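PDB 5XDC: thermophilic dibenzothiophene desulfurization enzyme C from Paenibacillus sp. A11-2, which is a dibenzothiophene monooxygenase that probably uses FMNH2 and O2 to oxidise its substrate to the 5-oxide and then the 5,5-dioxide. Local coordinates for residues Val30-Arg35 with Ser82-Leu87; Leu205-Thr210 with Arg383-His388; Gly261-Ala266 with Arg350-Leu355. All coordinates share one frame; numbering follows the deposited sequence.

Contact 1 of 3, residues Val30-Arg35 with Ser82-Leu87; sequences VTVRER and SADASL
Asp-84 faces Val-32 and Arg-35, and its side chain, traced outward, illustrates how one carboxylate can tie two helices together. Its CB lies 3.9 Å from Val-32 CG2, the first apolar step. With CG anti to the backbone N (chi1 -178°), the chain extends past Val-32, so that Asp-84 CG also rests on Val-32 CG2, at 3.6 Å. The two carboxylate oxygens then divide their work. OD2 receives both terminal nitrogens of Arg-35 in an end-on salt bridge, at 2.8 Å from Arg-35 NH1 and 2.9 Å from Arg-35 NH2, with guanidinium and carboxylate nearly coplanar. OD1 turns back to its own segment and caps the next helix, accepting the N-H of Leu-87 from above the carboxylate plane (OD1 to N 3.0 Å). Asp-84 is thus an N-cap, and both the arginine and the helix start would favour its ionised form. The guanidinium is itself steadied by Thr-31, whose OG1 meets Arg-35 NE at 2.8 Å in the guanidinium plane along a nearly straight bond, while Val-32 CA lies above one face, toward its rim. Arg-35 NH1 has a further, weak bond to Gln-209 OE1. The contact braces helix 16-38 against the junction of helices 70-83 and 85-104 in the N-terminal helical domain, with Arg-377 of helix 376-385 packing against Val-32.

Contact 2 of 3, residues Leu205-Thr210 with Arg383-His388; sequences LGMRQT and RTHTLH. With IND (indole), chain J.
Met-207 approaches His-385 from a backbone of left-handed helical conformation (phi 51°, psi 44°), an uncommon state for a residue with a side chain. The bend follows Gly-206, and it turns the methionine toward helix 376-385 just as a type I turn, Met-207 to Thr-210, begins. Bent at chi2 (-61°), the side chain lays its terminal CE 3.8 Å from His-385 CB.

A step back along the loop, Gly-206 passes so close to Thr-384 that its N-H makes a weak bond to Thr-384 OG1, N to OG1 2.9 Å. The hydroxyl donates to Arg-380 O, one turn back in its own helix, and can still accept weakly from the loop N-H. Leu-205 CB flanks the same hydroxyl.

Between the two segments lies the bound indole. His-385 brings CD2 to 3.7 Å from indole C8, and indole N1 lies at the ring's edge, in its plane; His-385 ND1, for its part, is hydrogen-bonded to Tyr-259 OH. His-388 approaches the benzo ring with CD2 at 3.7 Å from indole C5, and Thr-384 O is 3.6 Å from indole C7. On the loop side Thr-210 OG1 sits 3.6 Å from indole C2. This hydroxyl donates to Met-207 O (OG1 to O 2.9 Å), which reinforces the turn alongside its weak backbone bond and orients the hydroxyl beside the indole; Ser-212 OG is hydrogen-bonded to the same Thr-210 OG1.

The loop between strands 196-198 and 215-217 of the middle domain is thereby set against helix 376-385 and the residues that follow it, with helix 85-104 alongside Met-207 and Thr-210. Glu-361 of a neighbouring subunit forms a salt bridge with Arg-383.

Contact 3 of 3, residues Gly261-Ala266 with Arg350-Leu355; sequences GIARGA and RLVIEL
Val-352 and Leu-355, one turn apart on the same helix, both direct their CB toward the facing segment and take Ala-263 between them. The alanine points its own CB along the interface rather than across it; two branched side chains meet it, with Ile-262 and Ala-266 extending the contact on its helix. Val-352 does its touching with CG2, the methyl anti to the backbone N. This branch lies 3.7 Å from Ile-262 CG2, where the two side chains meet at a slant, and 4.0 Å from Ala-263 CB; it also comes up to the backbone at Ala-263 N. Leu-355 straddles the following turn with its forked end. Its CD1 is 4.1 Å from Ala-263 CB, whereas CD2 presses on Ala-266 CB at 3.6 Å and on the carbonyl oxygen of Ala-263 at 3.7 Å. With chi1 173° and chi2 162° the chain runs extended through CD1, while CD2 branches off it toward Ala-266.

The small alanine side chains bring the backbones close: Ala-263 CA stands 4.9 Å from Val-352 CA, and the axes of the short segments approach to 9.0 Å. The helices run in roughly the same direction, inclined by 32°. No hydrogen bond crosses between them; the side chains that meet are all apolar, though methyls also rest on backbone N and O of Ala-263. Phe-302 of helix 293-324 closes over Leu-355, and Phe-378 of helix 376-385 lies against Ile-262 and Ala-266. Such close packing of long helices, here 247-276 and 331-363, is characteristic of the C-terminal helical bundle of the acyl-CoA dehydrogenase fold, to which this flavin monooxygenase belongs.

How the contacts relate
The three contacts form a continuous core beside the indole pocket, with contact 2 lining it and the others one layer behind. Asp-84 of contact 1 and Ile-262 of contact 3 stand about 11 Å and 10 Å from the ligand, measured from their side chains. Contact 1 supports the pocket loop through Ser-86 OG, 3.0 Å from Gln-209 N in a probable hydrogen bond. Contact 3 meets segment 383-388 of contact 2 where Ile-353 CD1 lies 3.6 Å from Arg-383 CA. Ile-262 joins all three, its CD1 being 3.8 Å from Ala-85 CB and 4.2 Å from Met-207 CE. N-terminal, middle and C-terminal domains thus converge on one site.

Contact 1 of 3, residues Val30-Arg35 with Ser82-Leu87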
loop_
_atom_site.group_PDB
_atom_site.type_symbol
_atom_site.label_atom_id
_atom_site.label_comp_id
_atom_site.label_asym_id
_atom_site.label_seq_id
_atom_site.Cartn_x
_atom_site.Cartn_y
_atom_site.Cartn_z
ATOM N N VAL B 30 11.628 -0.047 -32.024
ATOM C CA VAL B 30 11.123 -0.812 -33.163
ATOM C C VAL B 30 11.465 -2.290 -33.019
ATOM O O VAL B 30 10.686 -3.162 -33.418
ATOM C CB VAL B 30 11.682 -0.240 -34.480
ATOM C CG1 VAL B 30 11.215 -1.077 -35.667
ATOM C CG2 VAL B 30 11.274 1.217 -34.652
ATOM N N THR B 31 12.645 -2.597 -32.480
ATOM C CA THR B 31 13.173 -3.949 -32.505
ATOM C C THR B 31 13.339 -4.591 -31.134
ATOM O O THR B 31 13.736 -5.760 -31.070
ATOM C CB THR B 31 14.539 -3.968 -33.196
ATOM O OG1 THR B 31 15.406 -3.031 -32.538
ATOM C CG2 THR B 31 14.399 -3.622 -34.675
ATOM N N VAL B 32 13.063 -3.874 -30.039
ATOM C CA VAL B 32 13.419 -4.390 -28.718
ATOM C C VAL B 32 12.659 -5.679 -28.404
ATOM O O VAL B 32 13.205 -6.600 -27.784
ATOM C CB VAL B 32 13.187 -3.310 -27.640
ATOM C CG1 VAL B 32 11.730 -2.833 -27.617
ATOM C CG2 VAL B 32 13.627 -3.822 -26.264
ATOM N N ARG B 33 11.391 -5.765 -28.802
ATOM C CA ARG B 33 10.596 -6.942 -28.457
ATOM C C ARG B 33 11.242 -8.213 -29.001
ATOM O O ARG B 33 11.414 -9.197 -28.274
ATOM C CB ARG B 33 9.165 -6.767 -28.984
ATOM C CG ARG B 33 8.188 -7.899 -28.658
ATOM C CD ARG B 33 6.726 -7.384 -28.647
ATOM N NE ARG B 33 6.421 -6.530 -29.796
ATOM C CZ ARG B 33 5.416 -5.655 -29.864
ATOM N NH1 ARG B 33 4.582 -5.479 -28.844
ATOM N NH2 ARG B 33 5.248 -4.939 -30.970
ATOM N N GLU B 34 11.644 -8.200 -30.274
ATOM C CA GLU B 34 12.284 -9.378 -30.855
ATOM C C GLU B 34 13.713 -9.556 -30.339
ATOM O O GLU B 34 14.153 -10.683 -30.069
ATOM C CB GLU B 34 12.270 -9.273 -32.385
ATOM N N ARG B 35 14.457 -8.458 -30.185
ATOM C CA ARG B 35 15.848 -8.575 -29.755
ATOM C C ARG B 35 15.969 -9.124 -28.341
ATOM O O ARG B 35 16.838 -9.959 -28.064
ATOM C CB ARG B 35 16.555 -7.227 -29.848
ATOM C CG ARG B 35 16.951 -6.849 -31.261
ATOM C CD ARG B 35 17.827 -5.609 -31.260
ATOM N NE ARG B 35 17.084 -4.412 -30.848
ATOM C CZ ARG B 35 17.130 -3.849 -29.642
ATOM N NH1 ARG B 35 17.897 -4.330 -28.685
ATOM N NH2 ARG B 35 16.420 -2.753 -29.405
ATOM N N SER B 82 13.747 3.861 -21.335
ATOM C CA SER B 82 12.311 3.783 -21.571
ATOM C C SER B 82 11.987 3.022 -22.844
ATOM O O SER B 82 10.888 2.473 -22.957
ATOM C CB SER B 82 11.704 5.190 -21.629
ATOM O OG SER B 82 11.982 5.845 -22.859
ATOM N N ALA B 83 12.917 2.986 -23.799
ATOM C CA ALA B 83 12.766 2.256 -25.052
ATOM C C ALA B 83 13.295 0.835 -24.962
ATOM O O ALA B 83 12.671 -0.095 -25.487
ATOM C CB ALA B 83 13.510 2.987 -26.177
ATOM N N ASP B 84 14.448 0.663 -24.322
ATOM C CA ASP B 84 15.123 -0.629 -24.257
ATOM C C ASP B 84 15.932 -0.612 -22.969
ATOM O O ASP B 84 16.937 0.102 -22.881
ATOM C CB ASP B 84 16.008 -0.844 -25.484
ATOM C CG ASP B 84 16.702 -2.192 -25.485
ATOM O OD1 ASP B 84 17.157 -2.632 -24.410
ATOM O OD2 ASP B 84 16.809 -2.792 -26.581
ATOM N N ALA B 85 15.479 -1.361 -21.962
ATOM C CA ALA B 85 16.112 -1.284 -20.653
ATOM C C ALA B 85 17.532 -1.820 -20.672
ATOM O O ALA B 85 18.369 -1.352 -19.901
ATOM C CB ALA B 85 15.274 -2.033 -19.610
ATOM N N SER B 86 17.819 -2.822 -21.514
ATOM C CA SER B 86 19.182 -3.339 -21.595
ATOM C C SER B 86 20.119 -2.302 -22.183
ATOM O O SER B 86 21.240 -2.113 -21.690
ATOM C CB SER B 86 19.216 -4.605 -22.447
ATOM O OG SER B 86 18.612 -5.712 -21.781
ATOM N N LEU B 87 19.686 -1.631 -23.245
ATOM C CA LEU B 87 20.525 -0.596 -23.831
ATOM C C LEU B 87 20.662 0.599 -22.892
ATOM O O LEU B 87 21.746 1.173 -22.778
ATOM C CB LEU B 87 19.977 -0.176 -25.189
ATOM C CG LEU B 87 20.227 -1.199 -26.305
ATOM C CD1 LEU B 87 19.413 -0.887 -27.552
ATOM C CD2 LEU B 87 21.713 -1.250 -26.642
#

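Contact 2 of 3, residues Leu205-Thr210 with Arg383-His388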
loop_
_atom_site.group_PDB
_atom_site.type_symbol
_atom_site.label_atom_id
_atom_site.label_comp_id
_atom_site.label_asym_id
_atom_site.label_seq_id
_atom_site.Cartn_x
_atom_site.Cartn_y
_atom_site.Cartn_z
ATOM N N LEU B 205 15.983 -13.280 -16.476
ATOM C CA LEU B 205 14.568 -12.914 -16.548
ATOM C C LEU B 205 14.375 -11.647 -17.369
ATOM O O LEU B 205 13.589 -11.621 -18.325
ATOM C CB LEU B 205 14.012 -12.717 -15.141
ATOM C CG LEU B 205 12.548 -12.259 -15.067
ATOM C CD1 LEU B 205 11.610 -13.280 -15.682
ATOM C CD2 LEU B 205 12.173 -11.961 -13.629
ATOM N N GLY B 206 15.058 -10.571 -16.962
ATOM C CA GLY B 206 15.061 -9.316 -17.673
ATOM C C GLY B 206 16.482 -8.793 -17.791
ATOM O O GLY B 206 17.438 -9.453 -17.395
ATOM N N MET B 207 16.595 -7.584 -18.336
ATOM C CA MET B 207 17.909 -7.047 -18.703
ATOM C C MET B 207 18.681 -8.059 -19.553
ATOM O O MET B 207 19.881 -8.274 -19.383
ATOM C CB MET B 207 18.709 -6.651 -17.462
ATOM C CG MET B 207 18.098 -5.475 -16.680
ATOM S SD MET B 207 18.028 -3.993 -17.732
ATOM C CE MET B 207 17.660 -2.733 -16.506
ATOM N N ARG B 208 17.982 -8.653 -20.513
ATOM C CA ARG B 208 18.474 -9.852 -21.179
ATOM C C ARG B 208 19.606 -9.579 -22.165
ATOM O O ARG B 208 20.300 -10.530 -22.551
ATOM C CB ARG B 208 17.321 -10.546 -21.907
ATOM C CG ARG B 208 16.380 -11.285 -20.953
ATOM C CD ARG B 208 15.316 -12.078 -21.688
ATOM N NE ARG B 208 15.862 -12.931 -22.738
ATOM C CZ ARG B 208 16.493 -14.082 -22.537
ATOM N NH1 ARG B 208 16.694 -14.548 -21.313
ATOM N NH2 ARG B 208 16.931 -14.772 -23.575
ATOM N N GLN B 209 19.802 -8.328 -22.599
ATOM C CA GLN B 209 20.866 -7.989 -23.541
ATOM C C GLN B 209 21.976 -7.144 -22.910
ATOM O O GLN B 209 22.684 -6.422 -23.615
ATOM C CB GLN B 209 20.286 -7.284 -24.772
ATOM C CG GLN B 209 19.458 -8.226 -25.649
ATOM C CD GLN B 209 19.325 -7.739 -27.078
ATOM O OE1 GLN B 209 18.731 -6.685 -27.345
ATOM N NE2 GLN B 209 19.898 -8.498 -28.010
ATOM N N THR B 210 22.174 -7.266 -21.599
ATOM C CA THR B 210 23.219 -6.515 -20.914
ATOM C C THR B 210 24.524 -7.291 -20.790
ATOM O O THR B 210 25.488 -6.755 -20.233
ATOM C CB THR B 210 22.761 -6.080 -19.517
ATOM O OG1 THR B 210 22.493 -7.223 -18.691
ATOM C CG2 THR B 210 21.521 -5.175 -19.619
ATOM N N ARG B 383 12.116 -5.776 -12.433
ATOM C CA ARG B 383 12.201 -6.733 -11.331
ATOM C C ARG B 383 13.608 -7.309 -11.217
ATOM O O ARG B 383 14.095 -7.572 -10.110
ATOM C CB ARG B 383 11.173 -7.858 -11.519
ATOM C CG ARG B 383 11.173 -8.952 -10.449
ATOM C CD ARG B 383 10.708 -8.456 -9.096
ATOM N NE ARG B 383 11.681 -7.560 -8.481
ATOM C CZ ARG B 383 11.499 -6.924 -7.333
ATOM N NH1 ARG B 383 10.399 -7.118 -6.623
ATOM N NH2 ARG B 383 12.426 -6.078 -6.884
ATOM N N THR B 384 14.279 -7.510 -12.357
ATOM C CA THR B 384 15.651 -8.013 -12.350
ATOM C C THR B 384 16.615 -6.991 -11.754
ATOM O O THR B 384 17.320 -7.276 -10.780
ATOM C CB THR B 384 16.067 -8.395 -13.778
ATOM O OG1 THR B 384 15.232 -9.456 -14.269
ATOM C CG2 THR B 384 17.512 -8.882 -13.838
ATOM N N HIS B 385 16.681 -5.788 -12.327
ATOM C CA HIS B 385 17.773 -4.924 -11.914
ATOM C C HIS B 385 17.554 -4.280 -10.551
ATOM O O HIS B 385 18.538 -3.969 -9.870
ATOM C CB HIS B 385 18.056 -3.832 -12.934
ATOM C CG HIS B 385 19.390 -3.214 -12.698
ATOM N ND1 HIS B 385 19.538 -2.057 -11.968
ATOM C CD2 HIS B 385 20.643 -3.670 -12.946
ATOM C CE1 HIS B 385 20.826 -1.783 -11.843
ATOM N NE2 HIS B 385 21.519 -2.747 -12.424
ATOM N N THR B 386 16.303 -4.064 -10.121
ATOM C CA THR B 386 16.077 -3.471 -8.808
ATOM C C THR B 386 16.669 -4.316 -7.681
ATOM O O THR B 386 16.810 -3.820 -6.556
ATOM C CB THR B 386 14.572 -3.265 -8.531
ATOM O OG1 THR B 386 13.854 -4.483 -8.776
ATOM C CG2 THR B 386 13.982 -2.136 -9.355
ATOM N N LEU B 387 17.007 -5.584 -7.955
ATOM C CA LEU B 387 17.624 -6.479 -6.991
ATOM C C LEU B 387 19.133 -6.307 -6.902
ATOM O O LEU B 387 19.770 -6.995 -6.094
ATOM C CB LEU B 387 17.307 -7.928 -7.357
ATOM C CG LEU B 387 15.814 -8.244 -7.455
ATOM C CD1 LEU B 387 15.596 -9.617 -8.058
ATOM C CD2 LEU B 387 15.159 -8.163 -6.090
ATOM N N HIS B 388 19.711 -5.411 -7.707
ATOM C CA HIS B 388 21.158 -5.204 -7.699
ATOM C C HIS B 388 21.701 -5.124 -6.278
ATOM O O HIS B 388 22.706 -5.765 -5.939
ATOM C CB HIS B 388 21.486 -3.931 -8.485
ATOM C CG HIS B 388 22.929 -3.556 -8.455
ATOM N ND1 HIS B 388 23.489 -2.836 -7.420
ATOM C CD2 HIS B 388 23.926 -3.788 -9.341
ATOM C CE1 HIS B 388 24.774 -2.645 -7.671
ATOM N NE2 HIS B 388 25.060 -3.204 -8.833
HETATM N N1 IND J . 21.136 -7.249 -14.381
HETATM C C2 IND J . 22.183 -6.879 -15.112
HETATM C C3 IND J . 23.091 -6.703 -14.229
HETATM C C4 IND J . 23.501 -6.804 -11.770
HETATM C C5 IND J . 22.832 -7.098 -10.579
HETATM C C6 IND J . 21.475 -7.483 -10.594
HETATM C C7 IND J . 20.790 -7.572 -11.802
HETATM C C8 IND J . 21.444 -7.288 -12.985
HETATM C C9 IND J . 22.825 -6.890 -12.961
#

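Contact 3 of 3, residues Gly261-Ala266 with Arg350-Leu355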
loop_
_atom_site.group_PDB
_atom_site.type_symbol
_atom_site.label_atom_id
_atom_site.label_comp_id
_atom_site.label_asym_id
_atom_site.label_seq_id
_atom_site.Cartn_x
_atom_site.Cartn_y
_atom_site.Cartn_z
ATOM N N GLY B 261 13.042 5.491 -16.146
ATOM C CA GLY B 261 12.831 5.316 -17.571
ATOM C C GLY B 261 11.935 4.133 -17.895
ATOM O O GLY B 261 11.029 4.232 -18.731
ATOM N N ILE B 262 12.171 3.001 -17.238
ATOM C CA ILE B 262 11.310 1.835 -17.445
ATOM C C ILE B 262 9.875 2.179 -17.072
ATOM O O ILE B 262 8.933 1.843 -17.797
ATOM C CB ILE B 262 11.827 0.628 -16.643
ATOM C CG1 ILE B 262 13.168 0.147 -17.193
ATOM C CG2 ILE B 262 10.800 -0.503 -16.660
ATOM C CD1 ILE B 262 13.876 -0.819 -16.286
ATOM N N ALA B 263 9.696 2.883 -15.949
ATOM C CA ALA B 263 8.365 3.266 -15.489
ATOM C C ALA B 263 7.652 4.134 -16.517
ATOM O O ALA B 263 6.464 3.934 -16.797
ATOM C CB ALA B 263 8.458 3.995 -14.152
ATOM N N ARG B 264 8.350 5.131 -17.063
ATOM C CA ARG B 264 7.738 6.003 -18.060
ATOM C C ARG B 264 7.414 5.230 -19.332
ATOM O O ARG B 264 6.322 5.369 -19.890
ATOM C CB ARG B 264 8.645 7.197 -18.362
ATOM C CG ARG B 264 8.095 8.094 -19.472
ATOM C CD ARG B 264 8.723 9.493 -19.466
ATOM N NE ARG B 264 8.224 10.326 -18.363
ATOM C CZ ARG B 264 7.082 11.012 -18.380
ATOM N NH1 ARG B 264 6.285 10.972 -19.443
ATOM N NH2 ARG B 264 6.730 11.742 -17.317
ATOM N N GLY B 265 8.332 4.376 -19.786
ATOM C CA GLY B 265 8.055 3.589 -20.976
ATOM C C GLY B 265 6.869 2.661 -20.795
ATOM O O GLY B 265 6.036 2.514 -21.696
ATOM N N ALA B 266 6.786 2.016 -19.633
ATOM C CA ALA B 266 5.668 1.130 -19.337
ATOM C C ALA B 266 4.349 1.897 -19.331
ATOM O O ALA B 266 3.343 1.438 -19.883
ATOM C CB ALA B 266 5.899 0.455 -17.989
ATOM N N ARG B 350 10.047 1.320 -5.759
ATOM C CA ARG B 350 8.667 0.970 -5.431
ATOM C C ARG B 350 7.743 1.306 -6.584
ATOM O O ARG B 350 6.853 0.514 -6.936
ATOM C CB ARG B 350 8.215 1.704 -4.167
ATOM C CG ARG B 350 9.030 1.381 -2.915
ATOM C CD ARG B 350 9.092 -0.111 -2.651
ATOM N NE ARG B 350 9.556 -0.429 -1.302
ATOM C CZ ARG B 350 10.059 -1.609 -0.954
ATOM N NH1 ARG B 350 10.173 -2.573 -1.859
ATOM N NH2 ARG B 350 10.447 -1.827 0.299
ATOM N N LEU B 351 7.961 2.464 -7.212
ATOM C CA LEU B 351 7.082 2.900 -8.291
ATOM C C LEU B 351 7.140 1.937 -9.470
ATOM O O LEU B 351 6.104 1.471 -9.958
ATOM C CB LEU B 351 7.456 4.321 -8.741
ATOM C CG LEU B 351 6.679 4.788 -9.968
ATOM C CD1 LEU B 351 5.190 4.781 -9.675
ATOM C CD2 LEU B 351 7.163 6.172 -10.412
ATOM N N VAL B 352 8.343 1.623 -9.949
ATOM C CA VAL B 352 8.427 0.843 -11.179
ATOM C C VAL B 352 7.934 -0.579 -10.944
ATOM O O VAL B 352 7.294 -1.168 -11.819
ATOM C CB VAL B 352 9.852 0.873 -11.772
ATOM C CG1 VAL B 352 10.849 0.069 -10.954
ATOM C CG2 VAL B 352 9.814 0.361 -13.212
ATOM N N ILE B 353 8.193 -1.144 -9.761
ATOM C CA ILE B 353 7.775 -2.520 -9.501
ATOM C C ILE B 353 6.248 -2.606 -9.396
ATOM O O ILE B 353 5.636 -3.550 -9.910
ATOM C CB ILE B 353 8.477 -3.063 -8.239
ATOM C CG1 ILE B 353 9.991 -3.224 -8.472
ATOM C CG2 ILE B 353 7.876 -4.397 -7.782
ATOM C CD1 ILE B 353 10.377 -4.162 -9.613
ATOM N N GLU B 354 5.610 -1.614 -8.763
ATOM C CA GLU B 354 4.147 -1.600 -8.660
ATOM C C GLU B 354 3.507 -1.360 -10.019
ATOM O O GLU B 354 2.585 -2.073 -10.423
ATOM C CB GLU B 354 3.692 -0.512 -7.675
ATOM C CG GLU B 354 4.048 -0.793 -6.251
ATOM C CD GLU B 354 3.564 0.292 -5.292
ATOM O OE1 GLU B 354 2.959 1.283 -5.758
ATOM O OE2 GLU B 354 3.793 0.149 -4.069
ATOM N N LEU B 355 3.998 -0.355 -10.743
ATOM C CA LEU B 355 3.379 0.101 -11.980
ATOM C C LEU B 355 3.442 -0.959 -13.079
ATOM O O LEU B 355 2.455 -1.189 -13.794
ATOM C CB LEU B 355 4.097 1.386 -12.390
ATOM C CG LEU B 355 3.892 2.132 -13.684
ATOM C CD1 LEU B 355 4.465 3.551 -13.461
ATOM C CD2 LEU B 355 4.591 1.429 -14.835
#